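Local structure of DMATS type aromatic prenyltransferase (Streptomyces coelicolor, 6ZRZ) at residues L132-A137 and V150-A155; K204-H209 and Q255-F260; S225-T230 and S269-Y274. The protein probably catalyses transfer of a dimethylallyl group from dimethylallyl diphosphate to position 5 of the indole ring of tryptophan. One frame throughout, in Å; residues are numbered along the deposited sequence.

In the fold
Interaction 1 comes first along the chain and closes the short hairpin of strands 135-139 and 147-152. Interaction 2 follows in series, joining strand 202-209 to strand 254-260 across a longer excursion that contains helices 214-218 and 229-240. Interaction 3 starts within that excursion, at 225-230, and ends beyond it on strand 270-275, so it crosses interaction 2. Strands 254-260 and 270-275 are neighbours, and the two contacts meet through their backbones; interactions 1 and 2 touch where Tyr151 packs against Tyr206. The first two contacts pair strands of the same closed antiparallel barrel, while the third ties an outer helical connection to it, and all three reach the thiodiphosphate ligand.

Interaction 1: residues L132-A137 and V150-A155; sequences LALWCA and VYLNPA. With 6C7 (S-(3-methylbut-2-en-1-yl) trihydrogen thiodiphosphate), chain C.
Trp135 and Tyr151 face each other as an antiparallel hydrogen-bonded pair, Tyr151 N giving an almost straight bond of 2.8 Å to Trp135 O while Trp135 N returns one to Tyr151 O. Both side chains enter the barrel interior, where their CB atoms are 4.1 Å apart. In each, CG stands opposite the carbonyl carbon (chi1 -61° in Trp135, -59° in Tyr151); because the strands run antiparallel, this shared torsion carries the rings apart, the phenol toward Ala137 and the indole toward Leu132. Ala137 CB meets the edge of the phenol ring, 3.5 Å from Tyr151 CE2, and Leu132 CD1 lies over the centre of the indole. Methyl C13 of the ligand settles between the rings: it is 3.9 Å above the Tyr151 face, offset toward the rim, and lies in the plane of Trp135 at its edge, 3.9 Å from CZ3. Trp135 NE1 is held by Glu83. On the reverse side of the hairpin Leu134 CG packs on Val150 CG1 at 3.7 Å and beside Leu152 CD2, and Val102 of helix 91-109 covers this patch. Past the strand end, Asn153 ND2 bonds to Leu132 O (3.0 Å) in its carbonyl plane and also to Gly130 O; OD1 accepts Ala155 N in an Asx turn. A water joins Ala133 O to Asn153 N. An alanine in place of Tyr151 would strip the aromatic face from beneath C13 and is likely to leave the prenyl tail freer to shift. Tyr151 OH, 3.4 Å from the bridging sulfur S9 of the ligand, and the two aromatic groups around the tail are consistent with the shielding of an allylic cation expected in aromatic prenyltransferases.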
loop_
_atom_site.group_PDB
_atom_site.type_symbol
_atom_site.label_atom_id
_atom_site.label_comp_id
_atom_site.label_asym_id
_atom_site.label_seq_id
_atom_site.Cartn_x
_atom_site.Cartn_y
_atom_site.Cartn_z
ATOM N N LEU A 132 12.367 5.226 -2.204
ATOM C CA LEU A 132 11.422 6.241 -1.699
ATOM C C LEU A 132 12.057 6.959 -0.512
ATOM O O LEU A 132 13.040 6.449 0.053
ATOM C CB LEU A 132 10.089 5.598 -1.271
ATOM C CG LEU A 132 10.118 4.837 0.052
ATOM C CD1 LEU A 132 8.719 4.691 0.663
ATOM C CD2 LEU A 132 10.787 3.460 -0.132
ATOM N N ALA A 133 11.473 8.099 -0.159
ATOM C CA ALA A 133 11.814 8.887 1.035
ATOM C C ALA A 133 10.639 8.854 1.992
ATOM O O ALA A 133 10.872 8.567 3.199
ATOM C CB ALA A 133 12.197 10.299 0.645
ATOM N N LEU A 134 9.432 9.140 1.515
ATOM C CA LEU A 134 8.235 9.241 2.401
ATOM C C LEU A 134 6.965 9.097 1.581
ATOM O O LEU A 134 6.743 9.894 0.674
ATOM C CB LEU A 134 8.273 10.567 3.174
ATOM C CG LEU A 134 7.283 10.670 4.336
ATOM C CD1 LEU A 134 7.760 11.634 5.402
ATOM C CD2 LEU A 134 5.903 11.058 3.854
ATOM N N TRP A 135 6.157 8.104 1.921
ATOM C CA TRP A 135 4.795 7.945 1.421
ATOM C C TRP A 135 3.849 8.147 2.592
ATOM O O TRP A 135 4.238 7.873 3.755
ATOM C CB TRP A 135 4.579 6.602 0.756
ATOM C CG TRP A 135 5.445 6.353 -0.446
ATOM C CD1 TRP A 135 6.121 7.261 -1.199
ATOM C CD2 TRP A 135 5.660 5.080 -1.054
ATOM N NE1 TRP A 135 6.757 6.629 -2.240
ATOM C CE2 TRP A 135 6.487 5.287 -2.175
ATOM C CE3 TRP A 135 5.211 3.784 -0.762
ATOM C CZ2 TRP A 135 6.920 4.237 -2.973
ATOM C CZ3 TRP A 135 5.657 2.740 -1.557
ATOM C CH2 TRP A 135 6.478 2.981 -2.655
ATOM N N CYS A 136 2.637 8.522 2.287
ATOM C CA CYS A 136 1.552 8.690 3.282
ATOM C C CYS A 136 0.324 7.912 2.805
ATOM O O CYS A 136 -0.021 8.039 1.604
ATOM C CB CYS A 136 1.302 10.177 3.482
ATOM S SG CYS A 136 -0.083 10.535 4.571
ATOM N N ALA A 137 -0.273 7.112 3.675
ATOM C CA ALA A 137 -1.554 6.467 3.378
ATOM C C ALA A 137 -2.621 7.080 4.276
ATOM O O ALA A 137 -2.354 7.284 5.476
ATOM C CB ALA A 137 -1.467 4.971 3.530
ATOM N N VAL A 150 2.481 6.769 7.820
ATOM C CA VAL A 150 3.676 7.239 7.082
ATOM C C VAL A 150 4.601 6.052 6.834
ATOM O O VAL A 150 4.815 5.264 7.757
ATOM C CB VAL A 150 4.339 8.402 7.832
ATOM C CG1 VAL A 150 5.615 8.859 7.154
ATOM C CG2 VAL A 150 3.356 9.574 7.954
ATOM N N TYR A 151 5.080 5.914 5.597
ATOM C CA TYR A 151 5.995 4.851 5.151
ATOM C C TYR A 151 7.361 5.452 4.884
ATOM O O TYR A 151 7.448 6.438 4.145
ATOM C CB TYR A 151 5.505 4.168 3.885
ATOM C CG TYR A 151 4.153 3.547 4.029
ATOM C CD1 TYR A 151 3.978 2.180 4.217
ATOM C CD2 TYR A 151 3.036 4.355 3.999
ATOM C CE1 TYR A 151 2.704 1.648 4.375
ATOM C CE2 TYR A 151 1.766 3.842 4.139
ATOM C CZ TYR A 151 1.591 2.487 4.305
ATOM O OH TYR A 151 0.294 2.063 4.413
ATOM N N LEU A 152 8.386 4.845 5.459
ATOM C CA LEU A 152 9.783 5.302 5.330
ATOM C C LEU A 152 10.644 4.146 4.833
ATOM O O LEU A 152 10.182 2.974 4.842
ATOM C CB LEU A 152 10.249 5.822 6.690
ATOM C CG LEU A 152 9.360 6.890 7.338
ATOM C CD1 LEU A 152 9.695 7.063 8.793
ATOM C CD2 LEU A 152 9.498 8.211 6.608
ATOM N N ASN A 153 11.865 4.470 4.431
ATOM C CA ASN A 153 12.783 3.591 3.652
ATOM C C ASN A 153 13.957 3.139 4.513
ATOM O O ASN A 153 14.932 3.908 4.697
ATOM C CB ASN A 153 13.333 4.326 2.448
ATOM C CG ASN A 153 14.280 3.500 1.604
ATOM O OD1 ASN A 153 14.408 2.287 1.797
ATOM N ND2 ASN A 153 14.927 4.148 0.653
ATOM N N PRO A 154 13.935 1.890 5.051
ATOM C CA PRO A 154 15.062 1.382 5.832
ATOM C C PRO A 154 16.380 1.311 5.045
ATOM O O PRO A 154 17.412 1.293 5.655
ATOM C CB PRO A 154 14.589 -0.008 6.271
ATOM C CG PRO A 154 13.072 0.116 6.267
ATOM C CD PRO A 154 12.804 0.945 5.042
ATOM N N ALA A 155 16.323 1.298 3.717
ATOM C CA ALA A 155 17.518 1.188 2.849
ATOM C C ALA A 155 18.022 2.575 2.457
ATOM O O ALA A 155 18.798 2.679 1.484
ATOM C CB ALA A 155 17.186 0.372 1.637
HETATM O O4 6C7 C . -2.448 -2.799 8.133
HETATM P P1 6C7 C . -2.804 -1.668 7.011
HETATM O O6 6C7 C . -3.982 -2.018 6.191
HETATM O O5 6C7 C . -3.031 -0.284 7.848
HETATM O O2 6C7 C . -1.455 -1.370 6.150
HETATM P P3 6C7 C . -1.339 -1.692 4.563
HETATM O O8 6C7 C . -1.459 -3.297 4.519
HETATM O O7 6C7 C . -2.369 -1.062 3.707
HETATM S S9 6C7 C . 0.365 -1.302 4.095
HETATM C C10 6C7 C . 0.382 -1.809 2.366
HETATM C C11 6C7 C . 0.958 -0.576 1.618
HETATM C C12 6C7 C . 2.462 -0.444 1.285
HETATM C C13 6C7 C . 2.954 0.794 0.566
HETATM C C14 6C7 C . 3.496 -1.501 1.676
HETATM O O HOH W 1 12.885 7.149 4.397
#

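Interaction 2: residues K204-H209 and Q255-F260. With 6C7 (S-(3-methylbut-2-en-1-yl) trihydrogen thiodiphosphate), chain C; TRP (tryptophan), chain D.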
loop_
_atom_site.group_PDB
_atom_site.type_symbol
_atom_site.label_atom_id
_atom_site.label_comp_id
_atom_site.label_asym_id
_atom_site.label_seq_id
_atom_site.Cartn_x
_atom_site.Cartn_y
_atom_site.Cartn_z
ATOM N N LYS A 204 5.075 -0.767 12.022
ATOM C CA LYS A 204 4.929 -1.843 11.026
ATOM C C LYS A 204 6.267 -2.020 10.326
ATOM O O LYS A 204 6.805 -1.025 9.804
ATOM C CB LYS A 204 3.797 -1.495 10.073
ATOM C CG LYS A 204 2.423 -1.517 10.731
ATOM C CD LYS A 204 1.352 -0.842 9.929
ATOM C CE LYS A 204 0.806 -1.680 8.790
ATOM N NZ LYS A 204 0.593 -3.109 9.165
ATOM N N VAL A 205 6.813 -3.218 10.417
ATOM C CA VAL A 205 8.062 -3.618 9.716
ATOM C C VAL A 205 7.655 -4.503 8.551
ATOM O O VAL A 205 6.952 -5.509 8.792
ATOM C CB VAL A 205 9.014 -4.349 10.662
ATOM C CG1 VAL A 205 10.324 -4.703 9.970
ATOM C CG2 VAL A 205 9.263 -3.528 11.907
ATOM N N TYR A 206 8.080 -4.137 7.338
ATOM C CA TYR A 206 7.845 -4.918 6.114
ATOM C C TYR A 206 9.114 -5.669 5.746
ATOM O O TYR A 206 10.247 -5.064 5.843
ATOM C CB TYR A 206 7.397 -4.017 4.969
ATOM C CG TYR A 206 6.067 -3.365 5.175
ATOM C CD1 TYR A 206 4.952 -3.821 4.514
ATOM C CD2 TYR A 206 5.912 -2.288 6.039
ATOM C CE1 TYR A 206 3.711 -3.217 4.680
ATOM C CE2 TYR A 206 4.670 -1.678 6.224
ATOM C CZ TYR A 206 3.564 -2.149 5.550
ATOM O OH TYR A 206 2.318 -1.576 5.694
ATOM N N LEU A 207 8.959 -6.936 5.388
ATOM C CA LEU A 207 10.049 -7.814 4.898
ATOM C C LEU A 207 9.765 -8.170 3.452
ATOM O O LEU A 207 8.611 -8.445 3.117
ATOM C CB LEU A 207 10.075 -9.120 5.690
ATOM C CG LEU A 207 10.794 -9.156 7.030
ATOM C CD1 LEU A 207 10.787 -7.847 7.750
ATOM C CD2 LEU A 207 10.165 -10.234 7.908
ATOM N N ARG A 208 10.779 -8.245 2.643
ATOM C CA ARG A 208 10.659 -8.792 1.292
ATOM C C ARG A 208 10.982 -10.282 1.374
ATOM O O ARG A 208 11.876 -10.640 2.125
ATOM C CB ARG A 208 11.599 -8.047 0.361
ATOM C CG ARG A 208 11.475 -8.453 -1.085
ATOM C CD ARG A 208 12.501 -7.702 -1.903
ATOM N NE ARG A 208 13.729 -8.457 -1.991
ATOM C CZ ARG A 208 14.967 -7.996 -1.745
ATOM N NH1 ARG A 208 15.998 -8.811 -1.915
ATOM N NH2 ARG A 208 15.182 -6.731 -1.369
ATOM N N HIS A 209 10.317 -11.114 0.581
ATOM C CA HIS A 209 10.553 -12.576 0.567
ATOM C C HIS A 209 10.735 -13.031 -0.869
ATOM O O HIS A 209 9.780 -13.126 -1.568
ATOM C CB HIS A 209 9.408 -13.312 1.261
ATOM C CG HIS A 209 9.185 -12.886 2.668
ATOM N ND1 HIS A 209 10.001 -13.280 3.687
ATOM C CD2 HIS A 209 8.254 -12.095 3.211
ATOM C CE1 HIS A 209 9.572 -12.755 4.800
ATOM N NE2 HIS A 209 8.505 -12.036 4.541
ATOM N N GLN A 255 5.686 -9.895 0.113
ATOM C CA GLN A 255 6.154 -9.125 1.267
ATOM C C GLN A 255 5.296 -9.511 2.463
ATOM O O GLN A 255 4.150 -9.976 2.249
ATOM C CB GLN A 255 6.042 -7.623 0.991
ATOM C CG GLN A 255 6.983 -7.135 -0.090
ATOM C CD GLN A 255 7.099 -5.622 -0.093
ATOM O OE1 GLN A 255 6.700 -4.912 0.868
ATOM N NE2 GLN A 255 7.622 -5.113 -1.176
ATOM N N SER A 256 5.813 -9.313 3.659
ATOM C CA SER A 256 5.044 -9.468 4.906
ATOM C C SER A 256 5.155 -8.201 5.704
ATOM O O SER A 256 6.148 -7.475 5.550
ATOM C CB SER A 256 5.490 -10.676 5.722
ATOM O OG SER A 256 6.847 -10.557 6.103
ATOM N N CYS A 257 4.168 -7.962 6.553
ATOM C CA CYS A 257 4.165 -6.865 7.512
ATOM C C CYS A 257 3.997 -7.463 8.911
ATOM O O CYS A 257 3.183 -8.399 9.060
ATOM C CB CYS A 257 3.048 -5.881 7.201
ATOM S SG CYS A 257 2.949 -4.566 8.435
ATOM N N HIS A 258 4.742 -6.935 9.871
ATOM C CA HIS A 258 4.731 -7.345 11.294
ATOM C C HIS A 258 4.452 -6.094 12.121
ATOM O O HIS A 258 5.241 -5.166 12.038
ATOM C CB HIS A 258 6.028 -8.077 11.637
ATOM C CG HIS A 258 6.361 -9.130 10.627
ATOM N ND1 HIS A 258 6.098 -10.466 10.852
ATOM C CD2 HIS A 258 6.869 -9.032 9.362
ATOM C CE1 HIS A 258 6.440 -11.165 9.799
ATOM N NE2 HIS A 258 6.917 -10.289 8.840
ATOM N N SER A 259 3.328 -6.087 12.823
ATOM C CA SER A 259 2.750 -4.944 13.582
ATOM C C SER A 259 3.124 -5.047 15.055
ATOM O O SER A 259 2.810 -6.068 15.658
ATOM C CB SER A 259 1.250 -4.936 13.443
ATOM O OG SER A 259 0.873 -4.510 12.160
ATOM N N PHE A 260 3.735 -4.006 15.608
ATOM C CA PHE A 260 4.036 -3.861 17.053
ATOM C C PHE A 260 3.141 -2.745 17.617
ATOM O O PHE A 260 3.337 -1.555 17.233
ATOM C CB PHE A 260 5.535 -3.624 17.229
ATOM C CG PHE A 260 6.401 -4.721 16.667
ATOM C CD1 PHE A 260 6.850 -5.747 17.478
ATOM C CD2 PHE A 260 6.760 -4.742 15.327
ATOM C CE1 PHE A 260 7.642 -6.769 16.972
ATOM C CE2 PHE A 260 7.557 -5.759 14.823
ATOM C CZ PHE A 260 7.999 -6.774 15.645
HETATM O O4 6C7 C . -2.448 -2.799 8.133
HETATM P P1 6C7 C . -2.804 -1.668 7.011
HETATM O O6 6C7 C . -3.982 -2.018 6.191
HETATM O O5 6C7 C . -3.031 -0.284 7.848
HETATM O O2 6C7 C . -1.455 -1.370 6.150
HETATM P P3 6C7 C . -1.339 -1.692 4.563
HETATM O O8 6C7 C . -1.459 -3.297 4.519
HETATM O O7 6C7 C . -2.369 -1.062 3.707
HETATM S S9 6C7 C . 0.365 -1.302 4.095
HETATM C C10 6C7 C . 0.382 -1.809 2.366
HETATM C C11 6C7 C . 0.958 -0.576 1.618
HETATM C C12 6C7 C . 2.462 -0.444 1.285
HETATM C C13 6C7 C . 2.954 0.794 0.566
HETATM C C14 6C7 C . 3.496 -1.501 1.676
HETATM N N TRP D . 4.519 -0.600 -6.057
HETATM C CA TRP D . 5.544 -0.898 -5.026
HETATM C C TRP D . 5.824 -2.407 -4.962
HETATM O O TRP D . 5.166 -3.250 -5.615
HETATM C CB TRP D . 5.134 -0.347 -3.655
HETATM C CG TRP D . 3.785 -0.784 -3.163
HETATM C CD1 TRP D . 2.579 -0.173 -3.394
HETATM C CD2 TRP D . 3.499 -1.931 -2.341
HETATM N NE1 TRP D . 1.572 -0.870 -2.778
HETATM C CE2 TRP D . 2.104 -1.943 -2.112
HETATM C CE3 TRP D . 4.285 -2.930 -1.759
HETATM C CZ2 TRP D . 1.483 -2.928 -1.343
HETATM C CZ3 TRP D . 3.675 -3.898 -0.997
HETATM C CH2 TRP D . 2.290 -3.907 -0.805
HETATM O OXT TRP D . 6.755 -2.808 -4.225
#
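Cys257 lies over one face of the Tyr206 ring, in a sulfur-aromatic contact with SG 4.0 Å from the centroid of the Tyr206 ring and 19° off its normal. CB of Cys257 joins in from the same residue, 3.7 Å from Tyr206 CE1. The sulfur gets there because it stands opposite the backbone N of Cys257 (chi1 176°). Tyr206 in turn places CE1 3.5 Å from methyl C14 of the prenyl tail. Nearby, the Lys204 chain bends at its last two torsions to bring NZ toward the diphosphate, with a weak bond of 3.2 Å to ligand O4 and another weak one to Ser259 OG, although the position of NZ is less certain. At the other end Gln255, its chain extended beyond CG, presents the face of its amide to the edge of the bound tryptophan's indole, OE1 being 3.7 Å from CZ3 of that ligand; this buried oxygen has no polar partner in the model. These residues line the inside of an antiparallel barrel with the ABBA fold, in which strands 202-209 and 254-260 are neighbours. Backbone bonds between Val205 and His258 and between Leu207 and Ser256 fix their register. The opposite face of the pair looks out to the helical layer, and here Ser256 OG is hydrogen-bonded to two imidazoles, to His209 NE2 at 2.7 Å, near the plane of that ring at its edge, and to His258 NE2 at 2.8 Å; in each pair either could be the donor. Leu207 crosses His258 at about a right angle, its CD2 against the imidazole. Farther along, Val205 CG2 touches Phe260 CE2 at 4.0 Å, and helix 162-175 packs over both through Leu170. From the neighbouring strand, the Phe271 ring meets His258.

Interaction 3: residues S225-T230 and S269-Y274. With 6C7 (S-(3-methylbut-2-en-1-yl) trihydrogen thiodiphosphate), chain C.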
loop_
_atom_site.group_PDB
_atom_site.type_symbol
_atom_site.label_atom_id
_atom_site.label_comp_id
_atom_site.label_asym_id
_atom_site.label_seq_id
_atom_site.Cartn_x
_atom_site.Cartn_y
_atom_site.Cartn_z
ATOM N N SER A 225 -0.533 -13.560 16.313
ATOM C CA SER A 225 -0.467 -12.509 15.254
ATOM C C SER A 225 -1.716 -12.528 14.350
ATOM O O SER A 225 -1.813 -11.633 13.498
ATOM C CB SER A 225 0.819 -12.625 14.450
ATOM O OG SER A 225 0.795 -13.769 13.608
ATOM N N GLY A 226 -2.619 -13.517 14.506
ATOM C CA GLY A 226 -4.007 -13.447 14.012
ATOM C C GLY A 226 -4.320 -14.393 12.870
ATOM O O GLY A 226 -5.498 -14.492 12.527
ATOM N N LEU A 227 -3.330 -15.032 12.258
ATOM C CA LEU A 227 -3.573 -15.988 11.143
ATOM C C LEU A 227 -3.077 -17.369 11.544
ATOM O O LEU A 227 -2.148 -17.449 12.347
ATOM C CB LEU A 227 -2.875 -15.502 9.876
ATOM C CG LEU A 227 -3.398 -14.195 9.286
ATOM C CD1 LEU A 227 -2.617 -13.829 8.046
ATOM C CD2 LEU A 227 -4.895 -14.273 8.967
ATOM N N VAL A 228 -3.698 -18.406 10.998
ATOM C CA VAL A 228 -3.291 -19.815 11.216
ATOM C C VAL A 228 -2.677 -20.340 9.920
ATOM O O VAL A 228 -3.070 -19.928 8.824
ATOM C CB VAL A 228 -4.464 -20.673 11.734
ATOM C CG1 VAL A 228 -5.005 -20.117 13.038
ATOM C CG2 VAL A 228 -5.583 -20.836 10.713
ATOM N N PRO A 229 -1.675 -21.243 10.028
ATOM C CA PRO A 229 -0.941 -21.772 8.873
ATOM C C PRO A 229 -1.756 -22.182 7.641
ATOM O O PRO A 229 -1.357 -21.815 6.563
ATOM C CB PRO A 229 -0.234 -22.988 9.488
ATOM C CG PRO A 229 0.109 -22.511 10.880
ATOM C CD PRO A 229 -1.130 -21.745 11.306
ATOM N N THR A 230 -2.851 -22.921 7.810
ATOM C CA THR A 230 -3.687 -23.418 6.684
ATOM C C THR A 230 -4.355 -22.233 5.962
ATOM O O THR A 230 -4.554 -22.348 4.746
ATOM C CB THR A 230 -4.707 -24.472 7.153
ATOM O OG1 THR A 230 -5.345 -24.008 8.345
ATOM C CG2 THR A 230 -4.063 -25.812 7.418
ATOM N N SER A 269 1.839 -8.224 17.248
ATOM C CA SER A 269 0.390 -8.497 17.433
ATOM C C SER A 269 -0.301 -8.696 16.090
ATOM O O SER A 269 -1.437 -9.121 16.081
ATOM C CB SER A 269 -0.281 -7.380 18.188
ATOM O OG SER A 269 0.194 -6.126 17.753
ATOM N N GLY A 270 0.357 -8.359 14.989
ATOM C CA GLY A 270 -0.293 -8.431 13.673
ATOM C C GLY A 270 0.661 -8.923 12.625
ATOM O O GLY A 270 1.868 -8.651 12.747
ATOM N N PHE A 271 0.123 -9.641 11.641
ATOM C CA PHE A 271 0.866 -10.200 10.505
ATOM C C PHE A 271 0.021 -10.066 9.251
ATOM O O PHE A 271 -1.161 -10.432 9.271
ATOM C CB PHE A 271 1.203 -11.670 10.739
ATOM C CG PHE A 271 1.725 -12.381 9.526
ATOM C CD1 PHE A 271 3.013 -12.159 9.084
ATOM C CD2 PHE A 271 0.917 -13.224 8.788
ATOM C CE1 PHE A 271 3.497 -12.793 7.952
ATOM C CE2 PHE A 271 1.405 -13.866 7.649
ATOM C CZ PHE A 271 2.695 -13.647 7.240
ATOM N N THR A 272 0.617 -9.564 8.175
ATOM C CA THR A 272 -0.042 -9.490 6.862
ATOM C C THR A 272 0.896 -10.117 5.832
ATOM O O THR A 272 2.159 -9.810 5.883
ATOM C CB THR A 272 -0.399 -8.045 6.466
ATOM O OG1 THR A 272 -1.278 -7.449 7.438
ATOM C CG2 THR A 272 -1.065 -7.988 5.107
ATOM N N LEU A 273 0.340 -10.921 4.929
ATOM C CA LEU A 273 1.065 -11.401 3.743
ATOM C C LEU A 273 0.537 -10.693 2.493
ATOM O O LEU A 273 -0.674 -10.729 2.251
ATOM C CB LEU A 273 0.931 -12.918 3.618
ATOM C CG LEU A 273 1.643 -13.526 2.414
ATOM C CD1 LEU A 273 3.137 -13.244 2.463
ATOM C CD2 LEU A 273 1.399 -15.028 2.337
ATOM N N TYR A 274 1.429 -10.092 1.727
ATOM C CA TYR A 274 1.111 -9.429 0.440
ATOM C C TYR A 274 1.633 -10.245 -0.737
ATOM O O TYR A 274 2.857 -10.536 -0.824
ATOM C CB TYR A 274 1.737 -8.040 0.380
ATOM C CG TYR A 274 1.409 -7.147 1.557
ATOM C CD1 TYR A 274 0.441 -6.139 1.472
ATOM C CD2 TYR A 274 2.125 -7.262 2.739
ATOM C CE1 TYR A 274 0.152 -5.333 2.575
ATOM C CE2 TYR A 274 1.878 -6.443 3.822
ATOM C CZ TYR A 274 0.889 -5.484 3.748
ATOM O OH TYR A 274 0.640 -4.749 4.859
HETATM O O4 6C7 C . -2.448 -2.799 8.133
HETATM P P1 6C7 C . -2.804 -1.668 7.011
HETATM O O6 6C7 C . -3.982 -2.018 6.191
HETATM O O5 6C7 C . -3.031 -0.284 7.848
HETATM O O2 6C7 C . -1.455 -1.370 6.150
HETATM P P3 6C7 C . -1.339 -1.692 4.563
HETATM O O8 6C7 C . -1.459 -3.297 4.519
HETATM O O7 6C7 C . -2.369 -1.062 3.707
HETATM S S9 6C7 C . 0.365 -1.302 4.095
HETATM C C10 6C7 C . 0.382 -1.809 2.366
HETATM C C11 6C7 C . 0.958 -0.576 1.618
HETATM C C12 6C7 C . 2.462 -0.444 1.285
HETATM C C13 6C7 C . 2.954 0.794 0.566
HETATM C C14 6C7 C . 3.496 -1.501 1.676
#
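Ser225 runs close beside the start of strand 270-275, with its CA 4.4 Å from Gly270 CA, and its carbonyl oxygen receives a CA-H...O contact of 3.5 Å from Gly270 CA. The strand begins here with a classic beta bulge, Ser269 and Gly270 both facing Ser259 of the adjoining strand. Phe271 carries most of the side-chain contact. Its CG stands opposite its backbone N (chi1 169°), which brings CB and the CD2 edge of the ring against Ser225 and Leu227. Ser225 OG approaches the root of that side chain, 3.6 Å from Phe271 CB, while bonding to Arg222 O. Leu227 meets the aromatic group from the edge: the two side chains cross at about a right angle, with Leu227 CD1 3.7 Å from Phe271 CD2 and near the plane of the ring. Between these two contacts Gly226 turns the chain at a positive phi of 112°, where a CB would press against the carbonyl oxygen of Ser225. Leu227 also packs on Val232 of helix 229-240, whose N-cap position is held by Val228, and Phe271 is further packed by Leu220 and Ser221. Farther along the strand, Tyr274 points inward, its OH donating a 2.6 Å hydrogen bond to ligand O8, which lies in the plane of the phenol ring at its edge. Thr272 CG2 sits over one face of this ring, offset toward the rim. A strand with helical packing on its outer side and a ligand-binding tyrosine on its inner side is the arrangement of the ABBA barrel of aromatic prenyltransferases, whose active site lies within the barrel.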